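PDB 4ZGF: uncharacterized protein from Bacteroides vulgatus, which is of unknown function but binds calcium in the crystal and belongs to a lipocalin-like family of the calycin clan. Local coordinates for residues N37-K40 with T41-T44; L50-I53 with H54-I58; E104-E107 with A108-A112. One frame throughout, in Å; residues are numbered along the deposited sequence. Where two conformers were deposited one is given.

Contact 1 of 3, residues N37-K40 with T41-T44; sequences NPDK and TIAT
Asp39 holds its carboxylate beside its own carbonyl carbon (chi1 180°), which turns OD1 toward Thr41, while Thr41, in the conformer given of two, sets OG1 between its own N and carbonyl carbon (chi1 70°), facing that carboxylate. The result is an N-cap at the start of helix 40-54: Asp39 sits just before the first turn and takes up an N-H that the helix itself leaves over. The cap rests on the bond from Thr41 N to Asp39 OD1, 2.9 Å long and bent. In the same conformer Thr41 OG1 adds a second bond to Asp39 OD1 at 2.8 Å. Both donors reach OD1 from the same face of the carboxylate, the hydroxyl 35° out of its plane. A negative charge here would probably be favoured by the positive end of the helix dipole.

The backbone carbonyl of Asp39 opens the helical ladder, its O accepting from Ala43 N nearly in line with the C=O bond. Lys40 O follows with Thr44 N. Thr44 OG1 lies 3.0 Å from Lys40 O and also makes a weak hydrogen bond with Arg47.

Before the cap, Asn37 forms an Asx turn: its OD1 accepts from Asp39 N at 2.9 Å, in the carbonyl plane and on a lone pair, which helps to orient the amide. The same side chain borders Ile42, which crosses it obliquely and sets CG2 against Asn37 CB. Ile42 also reaches back to the capping residue, crossing it at about a right angle, with Ile42 CD1 3.7 Å from Asp39 OD2.

Contact 2 of 3, residues L50-I53 with H54-I58; sequences LDII and HGFNI. With ACT (acetate ion), chain J.
Three backbone bonds trace how the chain leaves the helix: His54 N still reaches back four residues to Leu50 O at 2.9 Å, whereas Gly55 N to Ile52 O and Phe56 N to Ile53 O span three, with both donors standing well above the carbonyl planes. The shorter span marks a tightening of the last turn.

The imidazole of His54 lies alongside Leu50, the two side chains pointing the same way. Leu50 O stands over one ring face, and Leu50 CD2 comes within 3.8 Å of His54 NE2. At the ring edge, ND1 of His54 donates an almost straight bond (171°) to OXT of an acetate, probably from the crystallisation liquor, 2.7 Å away.

Phe56 folds back against the last turn of the helix. Its CG is anti to the carbonyl carbon (chi1 -66°), which lays one ring face against Ile53 CA in a CH-pi contact, 4.0 Å from the ring centroid and only 9° off the normal. Beside it Ile52 CG2 touches Phe56 CE1 at 3.9 Å. Phe105 meets the Phe56 ring edge-to-face, and Val13 on strand 11-21 pairs with the backbone of Phe56.

Helix 40-54 is thus joined through a short turn to strand 57-60 of the curled antiparallel sheet, a connection consistent with the lipocalin-like fold of the family.

Contact 3 of 3, residues E104-E107 with A108-A112; sequences EFIE and ALNNA
Phe105 offers one face of its ring to Leu109, one helical turn on: in the leucine conformer given, Leu109 CD1 lies 4.0 Å from the ring centroid, 17° off the normal and displaced toward the rim, a CH-pi contact. The second methyl, CD2, meets Phe105 CZ at 3.7 Å, so both branches are engaged. CG of Phe105 is anti to the backbone N (chi1 179°), which carries the ring along the inner side of the helix, against Ile133 and Phe135 of strand 132-136. Replacing Phe105 with an alanine would probably open a gap beside Leu109 and leave its methyls without the ring they pack on.

Glu107 and Asn111 form a polar edge. In the Glu107 conformer given, the chain bends at chi2 and brings OE2 to Asn111 ND2 in a weak hydrogen bond of 2.9 Å, carboxylate and amide planes 80° apart. Its OE1 accepts from two waters: one passes the link to Asn110 ND2, the other donates also to Asn111 OD1. Ile106 and Asn110 lie side by side on a flank against Phe92, pointing the same way, with Ile106 CG2 3.5 Å from Asn110 ND2. Glu104 points elsewhere, forming a salt bridge with Lys30 and a hydrogen bond with Tyr31.

Regular i to i+4 backbone bonds make this the end of an amphipathic alpha-helix packed on strands 11-21, 87-92 and 132-136, consistent with the calycin clan.

From the N terminus, contact 1 caps the start of helix 40-54 after the loop that follows helix 30-35. Contact 2 closes the other end of the same helix, about 20 Å away between centres, and turns the chain into strand 57-60. Contact 3 comes much later, on helix 100-111. The three follow in series, none nested or crossing, and each bridges neighbouring residues without closing a long loop. Contacts 2 and 3 meet in space, through their aromatic pair and through Ile58 CD1, which is 3.5 Å from Leu109 CD2 in the leucine conformer given. This ties the exit of helix 40-54 to helix 100-111, while contact 1 touches neither.

Contact 1 of 3, residues N37-K40 with T41-T44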
# COMPACT_ATOMS: atom_id res chain seq x y z
N ASN A 37 3.66 5.38 -20.40
CA ASN A 37 3.49 6.71 -20.96
C ASN A 37 4.10 6.76 -22.35
O ASN A 37 5.16 6.17 -22.59
CB ASN A 37 4.20 7.71 -20.04
CG ASN A 37 3.80 9.15 -20.33
OD1 ASN A 37 4.30 9.79 -21.25
ND2 ASN A 37 2.93 9.67 -19.50
N PRO A 38 3.48 7.51 -23.27
CA PRO A 38 4.05 7.57 -24.62
C PRO A 38 5.36 8.35 -24.71
O PRO A 38 6.03 8.22 -25.73
CB PRO A 38 2.94 8.20 -25.47
CG PRO A 38 2.20 8.99 -24.49
CD PRO A 38 2.18 8.16 -23.21
N ASP A 39 5.72 9.13 -23.70
CA ASP A 39 7.06 9.72 -23.62
C ASP A 39 7.99 8.67 -23.05
O ASP A 39 7.85 8.26 -21.90
CB ASP A 39 7.01 10.96 -22.72
CG ASP A 39 8.33 11.67 -22.55
OD1 ASP A 39 9.38 11.07 -22.68
OD2 ASP A 39 8.27 12.91 -22.19
N LYS A 40 8.96 8.25 -23.86
CA LYS A 40 9.85 7.17 -23.46
C LYS A 40 10.65 7.50 -22.20
O LYS A 40 10.98 6.58 -21.45
CB LYS A 40 10.76 6.80 -24.64
CG LYS A 40 9.97 6.20 -25.81
CD LYS A 40 10.81 5.81 -27.01
CE LYS A 40 9.99 5.07 -28.06
NZ LYS A 40 9.03 5.95 -28.80
N THR A 41 10.97 8.77 -21.99
CA THR A 41 11.71 9.13 -20.76
C THR A 41 10.84 8.97 -19.52
O THR A 41 11.32 8.55 -18.46
CB THR A 41 12.34 10.55 -20.81
OG1 THR A 41 11.34 11.59 -20.75
CG2 THR A 41 13.27 10.71 -22.03
N ILE A 42 9.57 9.34 -19.64
CA ILE A 42 8.64 9.13 -18.52
C ILE A 42 8.41 7.62 -18.30
O ILE A 42 8.38 7.16 -17.16
CB ILE A 42 7.32 9.89 -18.74
CG1 ILE A 42 7.59 11.40 -18.79
CG2 ILE A 42 6.30 9.53 -17.69
CD1 ILE A 42 6.38 12.26 -19.11
N ALA A 43 8.29 6.87 -19.38
CA ALA A 43 8.13 5.43 -19.25
C ALA A 43 9.32 4.81 -18.51
O ALA A 43 9.12 3.94 -17.66
CB ALA A 43 7.92 4.79 -20.62
N THR A 44 10.53 5.26 -18.81
CA THR A 44 11.71 4.76 -18.10
C THR A 44 11.64 5.06 -16.61
O THR A 44 11.94 4.19 -15.78
CB THR A 44 12.97 5.36 -18.72
OG1 THR A 44 13.07 4.86 -20.05
CG2 THR A 44 14.20 4.98 -17.95

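Contact 2 of 3, residues L50-I53 with H54-I58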
# COMPACT_ATOMS: atom_id res chain seq x y z
N LEU A 50 8.49 1.29 -10.51
CA LEU A 50 7.92 -0.03 -10.25
C LEU A 50 8.92 -0.93 -9.56
O LEU A 50 8.57 -1.64 -8.60
CB LEU A 50 7.43 -0.66 -11.55
CG LEU A 50 6.15 -0.06 -12.12
CD1 LEU A 50 5.96 -0.54 -13.55
CD2 LEU A 50 4.94 -0.40 -11.27
N ASP A 51 10.17 -0.97 -10.02
CA ASP A 51 11.13 -1.85 -9.38
C ASP A 51 11.35 -1.46 -7.93
O ASP A 51 11.48 -2.31 -7.04
CB ASP A 51 12.40 -1.90 -10.20
CG ASP A 51 13.37 -2.94 -9.70
OD1 ASP A 51 12.97 -4.09 -9.50
OD2 ASP A 51 14.51 -2.57 -9.41
N ILE A 52 11.36 -0.15 -7.65
CA ILE A 52 11.51 0.32 -6.26
C ILE A 52 10.30 -0.09 -5.40
O ILE A 52 10.44 -0.73 -4.35
CB ILE A 52 11.75 1.83 -6.21
CG1 ILE A 52 13.13 2.16 -6.77
CG2 ILE A 52 11.58 2.35 -4.79
CD1 ILE A 52 13.37 3.61 -7.09
N ILE A 53 9.09 0.27 -5.84
CA ILE A 53 7.93 0.07 -4.96
C ILE A 53 7.57 -1.40 -4.83
O ILE A 53 6.97 -1.81 -3.83
CB ILE A 53 6.70 0.92 -5.36
CG1 ILE A 53 6.03 0.41 -6.63
CG2 ILE A 53 7.09 2.39 -5.37
CD1 ILE A 53 4.75 1.14 -7.01
N HIS A 54 7.95 -2.22 -5.83
CA HIS A 54 7.71 -3.65 -5.68
C HIS A 54 8.50 -4.27 -4.53
O HIS A 54 8.11 -5.33 -4.03
CB HIS A 54 8.02 -4.39 -6.97
CG HIS A 54 7.05 -4.11 -8.06
ND1 HIS A 54 7.36 -4.39 -9.37
CD2 HIS A 54 5.77 -3.66 -8.06
CE1 HIS A 54 6.33 -4.11 -10.14
NE2 HIS A 54 5.36 -3.67 -9.39
N GLY A 55 9.59 -3.61 -4.11
CA GLY A 55 10.32 -4.03 -2.93
C GLY A 55 9.66 -3.67 -1.61
O GLY A 55 10.17 -4.05 -0.55
N PHE A 56 8.55 -2.93 -1.64
CA PHE A 56 7.90 -2.48 -0.41
C PHE A 56 6.92 -3.54 0.08
O PHE A 56 6.07 -4.02 -0.68
CB PHE A 56 7.14 -1.17 -0.64
CG PHE A 56 7.97 0.04 -0.95
CD1 PHE A 56 9.34 0.01 -1.11
CD2 PHE A 56 7.34 1.28 -1.07
CE1 PHE A 56 10.04 1.17 -1.40
CE2 PHE A 56 8.06 2.42 -1.32
CZ PHE A 56 9.42 2.38 -1.47
N ASN A 57 7.03 -3.90 1.36
CA ASN A 57 6.13 -4.90 1.92
C ASN A 57 5.89 -4.60 3.41
O ASN A 57 6.65 -3.86 4.05
CB ASN A 57 6.66 -6.33 1.66
CG ASN A 57 8.02 -6.59 2.24
OD1 ASN A 57 8.15 -6.90 3.42
ND2 ASN A 57 9.05 -6.43 1.46
N ILE A 58 4.80 -5.17 3.90
CA ILE A 58 4.37 -4.98 5.28
C ILE A 58 3.73 -6.26 5.77
O ILE A 58 3.04 -6.95 5.03
CB ILE A 58 3.41 -3.75 5.38
CG1 ILE A 58 3.07 -3.38 6.84
CG2 ILE A 58 2.16 -3.94 4.54
CD1 ILE A 58 2.44 -2.01 6.97
C ACT J . 10.07 -5.48 -11.11
O ACT J . 11.19 -6.06 -11.32
OXT ACT J . 9.81 -5.22 -10.02
CH3 ACT J . 9.13 -5.16 -12.25

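Contact 3 of 3, residues E104-E107 with A108-A112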
# COMPACT_ATOMS: atom_id res chain seq x y z
N GLU A 104 5.78 8.75 -0.07
CA GLU A 104 4.50 8.46 -0.69
C GLU A 104 3.82 7.25 -0.01
O GLU A 104 2.61 7.27 0.26
CB GLU A 104 4.72 8.24 -2.18
CG GLU A 104 3.45 8.04 -2.96
CD GLU A 104 3.69 7.93 -4.45
OE1 GLU A 104 4.82 7.64 -4.88
OE2 GLU A 104 2.74 8.11 -5.20
N PHE A 105 4.60 6.20 0.24
CA PHE A 105 4.07 5.00 0.89
C PHE A 105 3.60 5.30 2.32
O PHE A 105 2.51 4.90 2.75
CB PHE A 105 5.15 3.92 0.87
CG PHE A 105 4.74 2.64 1.53
CD1 PHE A 105 3.98 1.71 0.87
CD2 PHE A 105 5.06 2.40 2.88
CE1 PHE A 105 3.62 0.50 1.47
CE2 PHE A 105 4.70 1.20 3.48
CZ PHE A 105 3.98 0.25 2.77
N ILE A 106 4.47 5.98 3.08
CA ILE A 106 4.16 6.29 4.47
C ILE A 106 2.91 7.17 4.56
O ILE A 106 2.05 6.95 5.42
CB ILE A 106 5.41 6.92 5.16
CG1 ILE A 106 6.51 5.87 5.30
CG2 ILE A 106 5.06 7.51 6.52
CD1 ILE A 106 7.90 6.50 5.54
N GLU A 107 2.78 8.14 3.66
CA GLU A 107 1.61 8.99 3.66
C GLU A 107 0.35 8.18 3.34
O GLU A 107 -0.69 8.35 3.99
CB GLU A 107 1.81 10.13 2.67
CG GLU A 107 0.71 11.17 2.66
CD GLU A 107 0.66 12.15 3.90
OE1 GLU A 107 1.36 12.05 4.98
OE2 GLU A 107 -0.27 12.98 3.82
N ALA A 108 0.41 7.28 2.36
CA ALA A 108 -0.75 6.46 2.05
C ALA A 108 -1.18 5.63 3.24
O ALA A 108 -2.38 5.49 3.52
CB ALA A 108 -0.48 5.58 0.83
N LEU A 109 -0.21 5.04 3.95
CA LEU A 109 -0.57 4.23 5.10
C LEU A 109 -1.06 5.09 6.26
O LEU A 109 -1.98 4.69 6.96
CB LEU A 109 0.59 3.32 5.54
CG LEU A 109 0.51 1.95 4.83
CD1 LEU A 109 0.60 2.04 3.33
CD2 LEU A 109 1.48 0.99 5.43
N ASN A 110 -0.43 6.24 6.48
CA ASN A 110 -0.87 7.13 7.55
C ASN A 110 -2.27 7.69 7.32
O ASN A 110 -2.97 7.94 8.29
CB ASN A 110 0.09 8.31 7.71
CG ASN A 110 1.12 8.08 8.76
OD1 ASN A 110 0.83 7.50 9.81
ND2 ASN A 110 2.36 8.49 8.49
N ASN A 111 -2.65 7.88 6.06
CA ASN A 111 -3.97 8.44 5.76
C ASN A 111 -5.02 7.37 5.58
O ASN A 111 -6.21 7.69 5.43
CB ASN A 111 -3.87 9.38 4.59
CG ASN A 111 -3.07 10.62 4.90
OD1 ASN A 111 -2.89 11.01 6.06
ND2 ASN A 111 -2.57 11.23 3.85
N ALA A 112 -4.64 6.11 5.54
CA ALA A 112 -5.62 5.04 5.33
C ALA A 112 -6.64 5.04 6.46
O ALA A 112 -6.29 5.03 7.63
CB ALA A 112 -4.92 3.70 5.27
O HOH W 1 3.21 10.53 6.45
O HOH W 2 -0.69 12.35 7.13